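PDB 3N7L: neurotoxin from Clostridium botulinum, which probably binds gangliosides at the nerve-cell surface through its receptor-binding region, bringing the botulinum neurotoxin of which it is part to its target. Local coordinates for residues Y24-R29 with V56-N61; I284-R289 with Y304-I309; Y254-M259 with N269-N274; W78-K83 with N140-V145. All coordinates share one frame; numbering follows the deposited sequence.

Contact 1 of 4, residues Y24-R29 with V56-N61; sequences YNAEVR and VIVTQN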
# COMPACT_ATOMS: atom_id res chain seq x y z
N TYR A 24 -2.82 19.02 -23.76
CA TYR A 24 -4.09 19.68 -24.03
C TYR A 24 -4.38 20.80 -23.04
O TYR A 24 -5.47 21.37 -23.02
CB TYR A 24 -5.22 18.66 -24.02
CG TYR A 24 -5.02 17.58 -25.05
CD1 TYR A 24 -4.35 16.40 -24.74
CD2 TYR A 24 -5.44 17.77 -26.37
CE1 TYR A 24 -4.10 15.43 -25.71
CE2 TYR A 24 -5.20 16.80 -27.35
CZ TYR A 24 -4.53 15.64 -27.02
OH TYR A 24 -4.28 14.70 -27.99
N ASN A 25 -3.37 21.12 -22.24
CA ASN A 25 -3.44 22.19 -21.25
C ASN A 25 -4.77 22.40 -20.54
O ASN A 25 -5.34 23.50 -20.58
CB ASN A 25 -3.01 23.50 -21.91
CG ASN A 25 -1.57 23.46 -22.37
OD1 ASN A 25 -0.65 23.46 -21.56
ND2 ASN A 25 -1.38 23.42 -23.68
N ALA A 26 -5.27 21.37 -19.88
CA ALA A 26 -6.50 21.51 -19.13
C ALA A 26 -6.18 22.54 -18.05
O ALA A 26 -5.01 22.71 -17.69
CB ALA A 26 -6.89 20.18 -18.50
N GLU A 27 -7.19 23.22 -17.54
CA GLU A 27 -6.96 24.22 -16.50
C GLU A 27 -7.09 23.59 -15.12
O GLU A 27 -8.08 22.92 -14.82
CB GLU A 27 -7.97 25.37 -16.64
CG GLU A 27 -7.83 26.43 -15.55
CD GLU A 27 -8.98 27.42 -15.55
OE1 GLU A 27 -8.99 28.32 -14.68
OE2 GLU A 27 -9.88 27.31 -16.42
N VAL A 28 -6.10 23.82 -14.27
CA VAL A 28 -6.13 23.26 -12.92
C VAL A 28 -6.17 24.36 -11.85
O VAL A 28 -5.27 25.19 -11.78
CB VAL A 28 -4.90 22.36 -12.65
CG1 VAL A 28 -5.03 21.70 -11.29
CG2 VAL A 28 -4.78 21.31 -13.75
N ARG A 29 -7.22 24.36 -11.05
CA ARG A 29 -7.39 25.34 -9.97
C ARG A 29 -7.36 24.62 -8.63
O ARG A 29 -8.08 23.64 -8.42
CB ARG A 29 -8.74 26.06 -10.10
CG ARG A 29 -8.85 27.04 -11.24
CD ARG A 29 -10.27 27.60 -11.33
NE ARG A 29 -10.42 28.65 -12.33
CZ ARG A 29 -9.85 29.85 -12.24
NH1 ARG A 29 -10.04 30.75 -13.20
NH2 ARG A 29 -9.10 30.16 -11.19
N VAL A 56 -9.61 20.51 -5.79
CA VAL A 56 -8.84 20.63 -7.02
C VAL A 56 -9.81 20.57 -8.19
O VAL A 56 -10.54 19.59 -8.36
CB VAL A 56 -7.79 19.50 -7.15
CG1 VAL A 56 -7.05 19.63 -8.48
CG2 VAL A 56 -6.79 19.58 -6.00
N ILE A 57 -9.82 21.62 -9.01
CA ILE A 57 -10.71 21.67 -10.15
C ILE A 57 -9.96 21.63 -11.48
O ILE A 57 -9.13 22.50 -11.76
CB ILE A 57 -11.58 22.93 -10.12
CG1 ILE A 57 -12.31 23.01 -8.78
CG2 ILE A 57 -12.58 22.91 -11.27
CD1 ILE A 57 -13.07 24.31 -8.57
N VAL A 58 -10.26 20.62 -12.28
CA VAL A 58 -9.63 20.47 -13.58
C VAL A 58 -10.68 20.71 -14.66
O VAL A 58 -11.70 20.01 -14.72
CB VAL A 58 -9.05 19.06 -13.77
CG1 VAL A 58 -8.41 18.93 -15.15
CG2 VAL A 58 -8.02 18.77 -12.68
N THR A 59 -10.44 21.71 -15.50
CA THR A 59 -11.36 22.04 -16.58
C THR A 59 -10.63 21.77 -17.89
O THR A 59 -9.67 22.46 -18.23
CB THR A 59 -11.78 23.51 -16.54
OG1 THR A 59 -12.34 23.81 -15.26
CG2 THR A 59 -12.82 23.81 -17.62
N GLN A 60 -11.08 20.75 -18.62
CA GLN A 60 -10.44 20.40 -19.87
C GLN A 60 -11.12 20.99 -21.09
O GLN A 60 -12.09 21.74 -20.98
CB GLN A 60 -10.34 18.87 -19.98
CG GLN A 60 -11.65 18.14 -19.73
CD GLN A 60 -11.44 16.81 -19.03
OE1 GLN A 60 -10.46 16.11 -19.28
NE2 GLN A 60 -12.37 16.45 -18.16
N ASN A 61 -10.59 20.65 -22.26
CA ASN A 61 -11.12 21.15 -23.53
C ASN A 61 -12.39 20.39 -23.94
O ASN A 61 -12.36 19.18 -24.17
CB ASN A 61 -10.06 21.03 -24.62
CG ASN A 61 -10.55 21.54 -25.96
OD1 ASN A 61 -11.47 20.97 -26.55
ND2 ASN A 61 -9.94 22.62 -26.44
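An antiparallel strand pair of the lectin-like beta sandwich sets Glu27, Val28 and Arg29 against Thr59, Val58 and Ile57, the axes of the two short strands approaching to 4.6 Å with their directions 165° apart. Glu27 and Thr59 form a hydrogen-bonded pair, each backbone N donating to the other's O, with Glu27 N to Thr59 O at 2.7 Å. Arg29 and Ile57 repeat the exchange two residues on, and there the bond from Ile57 N to Arg29 O is nearly straight at 176°. The non-hydrogen-bonded pair Val28 and Val58 lies between these two. Its alpha carbons nestle against carbonyls that already accept an N-H: Val58 CA sits 3.2 Å from Glu27 O, and Val28 CA 3.3 Å from Ile57 O.

In this sandwich the two faces of the strand pair differ: Val28, Val56 and Val58 face the other sheet, whereas Glu27, Arg29, Ile57 and Thr59 lie on the opposite face. On the inner side Val28 places CG1 opposite its own backbone N (chi1 -175°), beside the carbonyl carbon, which brings it to Val56 CG1 at 4.0 Å, the two side chains meeting at a slant. Ala26 CB rests on Val58 CG1 at 3.9 Å. Leu9 and Leu11 of strand 7-14 and Leu18 of strand 17-20, both from the facing sheet, cover this valine row. On the other face the extended Glu27 chain lets OE1 form a salt bridge of 2.8 Å with NE of Arg29, two residues along the same strand. Just past the pairing, Asn61 takes the N-cap position of helix 62-66, its OD1 accepting from Ile64 N.

Contact 2 of 4, residues I284-R289 with Y304-I309; sequences IIKRIR and YFNTTI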
# COMPACT_ATOMS: atom_id res chain seq x y z
N ILE A 284 13.98 -0.89 14.21
CA ILE A 284 14.56 0.19 13.43
C ILE A 284 15.51 -0.51 12.46
O ILE A 284 16.33 -1.32 12.87
CB ILE A 284 15.37 1.18 14.31
CG1 ILE A 284 14.42 1.93 15.25
CG2 ILE A 284 16.11 2.18 13.41
CD1 ILE A 284 15.13 2.81 16.26
N ILE A 285 15.38 -0.21 11.18
CA ILE A 285 16.22 -0.84 10.18
C ILE A 285 17.50 -0.03 10.00
O ILE A 285 17.45 1.18 9.84
CB ILE A 285 15.46 -0.95 8.83
CG1 ILE A 285 14.06 -1.51 9.08
CG2 ILE A 285 16.21 -1.88 7.87
CD1 ILE A 285 13.13 -1.42 7.87
N LYS A 286 18.65 -0.71 10.05
CA LYS A 286 19.94 -0.05 9.91
C LYS A 286 20.69 -0.63 8.72
O LYS A 286 20.81 -1.84 8.56
CB LYS A 286 20.77 -0.24 11.18
CG LYS A 286 20.08 0.29 12.44
CD LYS A 286 19.85 1.80 12.35
CE LYS A 286 21.16 2.58 12.36
NZ LYS A 286 20.96 4.04 12.16
N ARG A 287 21.21 0.26 7.89
CA ARG A 287 21.91 -0.11 6.67
C ARG A 287 23.38 -0.51 6.85
O ARG A 287 24.12 0.11 7.62
CB ARG A 287 21.80 1.05 5.69
CG ARG A 287 22.71 1.03 4.49
CD ARG A 287 22.57 2.36 3.76
NE ARG A 287 23.67 2.62 2.85
CZ ARG A 287 23.79 2.09 1.64
NH1 ARG A 287 22.86 1.26 1.19
NH2 ARG A 287 24.83 2.39 0.88
N ILE A 288 23.79 -1.55 6.13
CA ILE A 288 25.17 -2.01 6.15
C ILE A 288 25.77 -1.83 4.75
O ILE A 288 26.84 -1.24 4.61
CB ILE A 288 25.30 -3.49 6.54
CG1 ILE A 288 24.70 -3.72 7.93
CG2 ILE A 288 26.76 -3.91 6.54
CD1 ILE A 288 24.60 -5.20 8.31
N ARG A 289 25.09 -2.34 3.73
CA ARG A 289 25.56 -2.23 2.35
C ARG A 289 24.43 -1.94 1.36
O ARG A 289 23.29 -2.37 1.57
CB ARG A 289 26.26 -3.51 1.90
CG ARG A 289 27.68 -3.68 2.42
CD ARG A 289 28.37 -4.85 1.72
NE ARG A 289 29.79 -4.94 2.06
CZ ARG A 289 30.25 -5.28 3.26
NH1 ARG A 289 31.56 -5.34 3.47
NH2 ARG A 289 29.41 -5.57 4.24
N TYR A 304 20.47 -4.65 9.14
CA TYR A 304 20.22 -5.34 10.40
C TYR A 304 19.10 -4.61 11.14
O TYR A 304 18.68 -3.52 10.75
CB TYR A 304 21.49 -5.46 11.26
CG TYR A 304 22.10 -4.16 11.76
CD1 TYR A 304 22.95 -3.42 10.95
CD2 TYR A 304 21.86 -3.71 13.06
CE1 TYR A 304 23.56 -2.24 11.43
CE2 TYR A 304 22.45 -2.54 13.55
CZ TYR A 304 23.30 -1.81 12.72
OH TYR A 304 23.88 -0.66 13.19
N PHE A 305 18.60 -5.22 12.21
CA PHE A 305 17.51 -4.63 12.97
C PHE A 305 17.82 -4.33 14.43
O PHE A 305 18.34 -5.17 15.15
CB PHE A 305 16.28 -5.55 12.92
CG PHE A 305 15.82 -5.88 11.53
CD1 PHE A 305 16.25 -7.05 10.90
CD2 PHE A 305 14.95 -5.03 10.84
CE1 PHE A 305 15.82 -7.37 9.61
CE2 PHE A 305 14.52 -5.34 9.56
CZ PHE A 305 14.95 -6.52 8.94
N ASN A 306 17.47 -3.13 14.85
CA ASN A 306 17.66 -2.70 16.24
C ASN A 306 16.27 -2.61 16.86
O ASN A 306 15.28 -2.45 16.16
CB ASN A 306 18.31 -1.31 16.30
CG ASN A 306 19.82 -1.36 16.36
OD1 ASN A 306 20.49 -0.35 16.11
ND2 ASN A 306 20.37 -2.51 16.70
N THR A 307 16.20 -2.73 18.18
CA THR A 307 14.92 -2.60 18.88
C THR A 307 15.15 -2.20 20.32
O THR A 307 16.02 -2.73 21.00
CB THR A 307 14.09 -3.91 18.85
OG1 THR A 307 12.86 -3.70 19.56
CG2 THR A 307 14.86 -5.06 19.48
N THR A 308 14.36 -1.23 20.79
CA THR A 308 14.45 -0.75 22.15
C THR A 308 13.39 -1.45 22.98
O THR A 308 12.20 -1.28 22.72
CB THR A 308 14.23 0.77 22.22
OG1 THR A 308 15.25 1.43 21.46
CG2 THR A 308 14.28 1.27 23.67
N ILE A 309 13.79 -2.24 23.97
CA ILE A 309 12.80 -2.93 24.77
C ILE A 309 12.44 -2.11 26.01
O ILE A 309 11.35 -1.52 26.06
CB ILE A 309 13.26 -4.35 25.14
CG1 ILE A 309 12.93 -5.31 23.99
CG2 ILE A 309 12.52 -4.84 26.38
CD1 ILE A 309 13.47 -4.91 22.65
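Tyr304 lays its ring over the aliphatic root of Lys286, the contact being made by the methylene next to the backbone, not by the ammonium group. Lys286 CB stands 3.5 Å from the ring centroid and 20° off the ring normal, a CH-pi contact displaced toward the rim of the ring. Tyr304 reaches it because chi1 of 64° sets CG between its backbone N and carbonyl carbon, turning the ring across the neighbouring strand. From the edge, near the ring plane, Ile288 CG1 approaches Tyr304 CD1 to 3.5 Å, the two side chains roughly perpendicular.

Underneath runs ordinary antiparallel pairing within the C-terminal receptor-binding region, which belongs to the beta-trefoil class. Lys286 with Tyr304 and Ile284 with Asn306 are hydrogen-bonded pairs; Lys286 N reaches Tyr304 O at 2.9 Å, and Asn306 N reaches Ile284 O at 2.9 Å. Beyond them the chain turns a corner at Ile288, and Ile288 and Arg289 both face Val302 in a classic beta bulge. On the opposite side of the sheet from Tyr304, Ile285 and Phe305 lie side by side and point the same way, Ile285 CG1 being 3.9 Å from Phe305 CE2.

The polar ends on the tyrosine side find partners outside the strand pair. Lys286 bends at chi2 and chi3, and its NZ makes a salt bridge with Asp244, while its CG passes 3.7 Å from Asn306 OD1. A glycerol, probably from the crystallisation liquor, is hydrogen-bonded by both Tyr304 OH and Asn306 OD1, and a second one by Lys286 NZ. Met339 and Ile342 of helix 339-345 also touch Tyr304.

Contact 3 of 4, residues Y254-M259 with N269-N274; sequences YMNRYM and NTRKNN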
# COMPACT_ATOMS: atom_id res chain seq x y z
N TYR A 254 0.49 -13.84 10.22
CA TYR A 254 0.10 -13.59 11.60
C TYR A 254 -0.08 -12.10 11.87
O TYR A 254 0.62 -11.53 12.70
CB TYR A 254 1.15 -14.15 12.56
CG TYR A 254 1.38 -15.65 12.41
CD1 TYR A 254 2.16 -16.16 11.37
CD2 TYR A 254 0.79 -16.55 13.30
CE1 TYR A 254 2.35 -17.53 11.22
CE2 TYR A 254 0.97 -17.93 13.16
CZ TYR A 254 1.75 -18.41 12.12
OH TYR A 254 1.94 -19.77 11.98
N MET A 255 -1.03 -11.49 11.16
CA MET A 255 -1.28 -10.06 11.33
C MET A 255 -1.82 -9.73 12.73
O MET A 255 -1.73 -8.59 13.18
CB MET A 255 -2.27 -9.56 10.26
CG MET A 255 -1.72 -9.60 8.83
SD MET A 255 -0.15 -8.71 8.62
CE MET A 255 -0.67 -7.00 8.86
N ASN A 256 -2.38 -10.73 13.41
CA ASN A 256 -2.91 -10.50 14.75
C ASN A 256 -1.89 -10.80 15.83
O ASN A 256 -2.24 -11.14 16.96
CB ASN A 256 -4.19 -11.31 14.98
CG ASN A 256 -5.42 -10.61 14.42
OD1 ASN A 256 -6.33 -11.25 13.87
ND2 ASN A 256 -5.46 -9.29 14.57
N ARG A 257 -0.61 -10.69 15.48
CA ARG A 257 0.48 -10.92 16.42
C ARG A 257 1.39 -9.71 16.46
O ARG A 257 1.59 -9.04 15.45
CB ARG A 257 1.30 -12.15 16.01
CG ARG A 257 0.54 -13.45 16.08
CD ARG A 257 0.53 -14.02 17.48
NE ARG A 257 -0.50 -15.04 17.60
CZ ARG A 257 -0.48 -16.07 18.44
NH1 ARG A 257 0.55 -16.26 19.26
NH2 ARG A 257 -1.50 -16.92 18.44
N TYR A 258 1.94 -9.42 17.63
CA TYR A 258 2.88 -8.31 17.77
C TYR A 258 4.15 -8.90 18.37
O TYR A 258 4.15 -10.01 18.89
CB TYR A 258 2.30 -7.20 18.67
CG TYR A 258 2.11 -7.59 20.12
CD1 TYR A 258 3.18 -7.58 21.02
CD2 TYR A 258 0.84 -7.93 20.60
CE1 TYR A 258 3.00 -7.91 22.36
CE2 TYR A 258 0.65 -8.27 21.94
CZ TYR A 258 1.73 -8.25 22.81
OH TYR A 258 1.52 -8.56 24.13
N MET A 259 5.24 -8.15 18.28
CA MET A 259 6.52 -8.60 18.80
C MET A 259 6.78 -8.34 20.28
O MET A 259 6.60 -7.23 20.77
CB MET A 259 7.65 -7.95 18.00
CG MET A 259 8.27 -8.84 16.96
SD MET A 259 9.59 -8.00 16.06
CE MET A 259 10.59 -7.38 17.38
N ASN A 269 3.01 -12.43 20.30
CA ASN A 269 1.82 -12.55 21.12
C ASN A 269 0.60 -12.03 20.37
O ASN A 269 0.72 -11.22 19.45
CB ASN A 269 1.99 -11.76 22.43
CG ASN A 269 3.12 -12.30 23.29
OD1 ASN A 269 3.48 -13.48 23.20
ND2 ASN A 269 3.66 -11.45 24.14
N THR A 270 -0.58 -12.50 20.77
CA THR A 270 -1.83 -12.08 20.13
C THR A 270 -2.13 -10.63 20.52
O THR A 270 -2.16 -10.29 21.70
CB THR A 270 -2.99 -12.98 20.57
OG1 THR A 270 -2.69 -14.33 20.20
CG2 THR A 270 -4.30 -12.56 19.89
N ARG A 271 -2.35 -9.77 19.53
CA ARG A 271 -2.64 -8.37 19.83
C ARG A 271 -4.04 -8.22 20.44
O ARG A 271 -4.92 -9.06 20.25
CB ARG A 271 -2.46 -7.47 18.59
CG ARG A 271 -3.44 -7.69 17.46
CD ARG A 271 -3.16 -6.73 16.29
NE ARG A 271 -1.92 -7.05 15.57
CZ ARG A 271 -0.80 -6.35 15.63
NH1 ARG A 271 -0.72 -5.25 16.37
NH2 ARG A 271 0.26 -6.74 14.93
N LYS A 272 -4.22 -7.14 21.20
CA LYS A 272 -5.47 -6.86 21.89
C LYS A 272 -6.67 -6.62 20.97
O LYS A 272 -7.75 -7.15 21.21
CB LYS A 272 -5.28 -5.66 22.82
CG LYS A 272 -6.46 -5.41 23.75
CD LYS A 272 -6.20 -4.24 24.69
CE LYS A 272 -7.38 -4.03 25.64
NZ LYS A 272 -8.64 -3.79 24.90
N ASN A 273 -6.47 -5.81 19.93
CA ASN A 273 -7.54 -5.53 18.98
C ASN A 273 -6.99 -5.02 17.66
O ASN A 273 -5.78 -4.84 17.51
CB ASN A 273 -8.54 -4.52 19.56
CG ASN A 273 -7.87 -3.24 19.99
OD1 ASN A 273 -7.87 -2.89 21.17
ND2 ASN A 273 -7.29 -2.52 19.03
N ASN A 274 -7.88 -4.75 16.71
CA ASN A 274 -7.47 -4.29 15.39
C ASN A 274 -7.67 -2.83 15.04
O ASN A 274 -7.58 -2.48 13.86
CB ASN A 274 -8.16 -5.12 14.31
CG ASN A 274 -7.76 -6.57 14.36
OD1 ASN A 274 -6.57 -6.90 14.32
ND2 ASN A 274 -8.74 -7.45 14.44
O HOH W 1 -8.70 -9.88 13.09
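Three flat groups, those of Tyr258, Arg257 and Arg271, shape this contact. Asn269 CB lies over one face of the Tyr258 ring, 4.0 Å from its centroid, while Arg271 CA meets the ring at its edge. The Arg257 guanidinium carries Thr270 OG1 over its centre, 3.2 Å above the plane, where no N-H points at the hydroxyl. The third group, the guanidinium of Arg271, has Tyr258 N over one face and Met255 O near its edge. Its NE donates to a lone pair of Met255 O at 2.8 Å, and NH2 adds a weak second bond to that oxygen. The side chain gets there by starting between its backbone N and carbonyl carbon (chi1 67°) and bending again at chi3.

All this lies at the open end of the beta hairpin formed by strands 257-262 and 265-270, in the trefoil-type region. A type I turn from Tyr254 to Arg257 leads into the first strand, and Tyr258 N bonds to Asn269 O at 2.8 Å. Past the paired residues Arg271 N reaches Asn256 O at 2.9 Å, from well above the carbonyl plane. Farther out, the amides of Asn256 and Asn274 are inclined by 31°. Asn256 ND2 gives Asn274 OD1 a short but bent, weak bond of 2.6 Å, and a water accepting from Asn274 ND2 and donating to Asn256 OD1 at 2.8 Å closes the ring.

Contact 4 of 4, residues W78-K83 with N140-V145; sequences WIRINK and NKWFFV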
# COMPACT_ATOMS: atom_id res chain seq x y z
N TRP A 78 -3.26 6.75 -8.77
CA TRP A 78 -2.85 6.17 -7.50
C TRP A 78 -3.63 6.92 -6.45
O TRP A 78 -3.80 8.13 -6.54
CB TRP A 78 -1.35 6.36 -7.26
CG TRP A 78 -0.51 5.34 -7.95
CD1 TRP A 78 0.07 5.45 -9.18
CD2 TRP A 78 -0.17 4.04 -7.46
NE1 TRP A 78 0.76 4.30 -9.49
CE2 TRP A 78 0.62 3.41 -8.45
CE3 TRP A 78 -0.46 3.34 -6.28
CZ2 TRP A 78 1.14 2.12 -8.29
CZ3 TRP A 78 0.04 2.05 -6.12
CH2 TRP A 78 0.84 1.45 -7.12
N ILE A 79 -4.13 6.20 -5.46
CA ILE A 79 -4.88 6.84 -4.40
C ILE A 79 -4.64 6.15 -3.07
O ILE A 79 -4.34 4.96 -3.00
CB ILE A 79 -6.40 6.81 -4.71
CG1 ILE A 79 -7.19 7.40 -3.54
CG2 ILE A 79 -6.86 5.38 -4.99
CD1 ILE A 79 -8.66 7.62 -3.84
N ARG A 80 -4.77 6.94 -2.01
CA ARG A 80 -4.63 6.43 -0.66
C ARG A 80 -5.67 7.12 0.20
O ARG A 80 -5.84 8.34 0.12
CB ARG A 80 -3.24 6.70 -0.10
CG ARG A 80 -3.05 6.04 1.25
CD ARG A 80 -1.82 6.52 1.97
NE ARG A 80 -1.80 5.92 3.30
CZ ARG A 80 -1.07 6.36 4.32
NH1 ARG A 80 -1.13 5.74 5.49
NH2 ARG A 80 -0.28 7.42 4.16
N ILE A 81 -6.39 6.34 1.01
CA ILE A 81 -7.42 6.89 1.89
C ILE A 81 -7.02 6.48 3.30
O ILE A 81 -6.87 5.29 3.59
CB ILE A 81 -8.80 6.30 1.55
CG1 ILE A 81 -9.16 6.61 0.09
CG2 ILE A 81 -9.87 6.88 2.47
CD1 ILE A 81 -10.42 5.95 -0.40
N ASN A 82 -6.82 7.44 4.19
CA ASN A 82 -6.43 7.02 5.53
C ASN A 82 -7.56 6.94 6.51
O ASN A 82 -8.24 7.93 6.81
CB ASN A 82 -5.32 7.84 6.14
CG ASN A 82 -4.90 7.28 7.48
OD1 ASN A 82 -4.81 6.06 7.64
ND2 ASN A 82 -4.65 8.15 8.46
N LYS A 83 -7.70 5.73 7.02
CA LYS A 83 -8.72 5.34 7.95
C LYS A 83 -9.96 5.06 7.15
O LYS A 83 -11.04 5.60 7.41
CB LYS A 83 -8.95 6.39 9.02
CG LYS A 83 -8.79 5.82 10.42
CD LYS A 83 -7.43 5.15 10.57
CE LYS A 83 -7.32 4.41 11.90
NZ LYS A 83 -8.35 3.33 12.01
N ASN A 140 -5.90 1.31 4.44
CA ASN A 140 -5.21 2.60 4.39
C ASN A 140 -3.94 2.64 3.55
O ASN A 140 -3.07 3.50 3.76
CB ASN A 140 -4.91 3.05 5.82
CG ASN A 140 -6.03 2.68 6.78
OD1 ASN A 140 -7.20 2.93 6.50
ND2 ASN A 140 -5.67 2.08 7.90
N LYS A 141 -3.84 1.73 2.60
CA LYS A 141 -2.66 1.66 1.76
C LYS A 141 -2.85 2.32 0.39
O LYS A 141 -3.97 2.55 -0.07
CB LYS A 141 -2.25 0.20 1.57
CG LYS A 141 -3.29 -0.65 0.85
CD LYS A 141 -3.02 -2.15 1.02
CE LYS A 141 -3.17 -2.59 2.48
NZ LYS A 141 -2.83 -4.03 2.71
N TRP A 142 -1.73 2.64 -0.24
CA TRP A 142 -1.77 3.21 -1.58
C TRP A 142 -2.24 2.09 -2.51
O TRP A 142 -1.83 0.94 -2.34
CB TRP A 142 -0.36 3.62 -2.03
CG TRP A 142 0.07 5.00 -1.66
CD1 TRP A 142 0.98 5.35 -0.70
CD2 TRP A 142 -0.33 6.22 -2.30
NE1 TRP A 142 1.18 6.71 -0.71
CE2 TRP A 142 0.39 7.27 -1.68
CE3 TRP A 142 -1.22 6.53 -3.33
CZ2 TRP A 142 0.24 8.60 -2.07
CZ3 TRP A 142 -1.38 7.85 -3.72
CH2 TRP A 142 -0.64 8.88 -3.08
N PHE A 143 -3.10 2.41 -3.46
CA PHE A 143 -3.52 1.41 -4.44
C PHE A 143 -3.74 2.09 -5.78
O PHE A 143 -4.01 3.29 -5.86
CB PHE A 143 -4.76 0.60 -3.96
CG PHE A 143 -6.02 1.40 -3.78
CD1 PHE A 143 -7.01 1.39 -4.76
CD2 PHE A 143 -6.25 2.11 -2.60
CE1 PHE A 143 -8.21 2.06 -4.57
CE2 PHE A 143 -7.46 2.78 -2.40
CZ PHE A 143 -8.44 2.76 -3.38
N PHE A 144 -3.56 1.31 -6.85
CA PHE A 144 -3.69 1.83 -8.22
C PHE A 144 -5.02 1.46 -8.85
O PHE A 144 -5.34 0.28 -9.01
CB PHE A 144 -2.54 1.30 -9.07
CG PHE A 144 -2.49 1.86 -10.46
CD1 PHE A 144 -2.23 3.21 -10.68
CD2 PHE A 144 -2.68 1.03 -11.56
CE1 PHE A 144 -2.14 3.72 -11.97
CE2 PHE A 144 -2.60 1.53 -12.86
CZ PHE A 144 -2.33 2.88 -13.06
N VAL A 145 -5.78 2.48 -9.22
CA VAL A 145 -7.09 2.29 -9.83
C VAL A 145 -7.04 2.46 -11.33
O VAL A 145 -6.35 3.34 -11.86
CB VAL A 145 -8.12 3.32 -9.28
CG1 VAL A 145 -9.45 3.18 -10.03
CG2 VAL A 145 -8.32 3.11 -7.79
O HOH W 2 -6.37 3.56 0.90
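Trp78 and Phe144 meet at about a right angle as side chains, with Phe144 CB over the six-membered ring of Trp78, 3.7 Å from its centroid and almost on the normal. The phenyl ring then leans over the pyrrole part, its plane inclined by 43°, so that Phe144 CD1 comes within 3.4 Å of Trp78 NE1. On the other face of the sheet, with CG set between its backbone N and carbonyl carbon (chi1 64°), Phe143 brings its ring alongside Ile79, whose CG2 sits over the face, 3.6 Å from the centroid. Trp142 offers a face to Arg80, whose CB stands 3.9 Å from the centroid of the six-membered ring, while the indole edge abuts the backbone at Trp78 C.

The extended Arg80 chain carries NE on to Asn140 O, 2.8 Å away and in the guanidinium plane. Asn140 OD1 in turn accepts from Lys83 N at 2.9 Å, the donor standing above the amide carbonyl plane. Ile79 and Phe143 exchange two backbone hydrogen bonds, Ile79 N to Phe143 O measuring 2.9 Å; between that pair and Asn140 the strands of this lectin-like sheet diverge, and a water accepts from Ile81 N and also lies within bonding distance of Lys141 O. Tyr359, from the trefoil-type region, bonds to Trp142 O. The Arg80 guanidinium is thus held by a carbonyl and makes a cation-pi contact with Trp204, surroundings that would be expected to favour its positive charge.

In the fold
Contacts 1 and 4 belong to the lectin-like region but to different sheets, their centres about 23 Å apart; contacts 2 and 3 lie in the trefoil-type region, about 22 Å apart between centres and linked by consecutive strands, 265-270 and 283-287. Contact 4 is the buried one, its centre about 7 Å from the chain's centre, and is rich in aromatic faces. Contact 3 is a surface contact in which arginine and asparagine side chains and a water do much of the work. Contacts 1 and 2 are partly buried sheet pairings, the first built on valines, the second on a tyrosine-lysine pair. Contacts 3 and 4, about 6 Å apart at their nearest atoms, approach each other across the two regions.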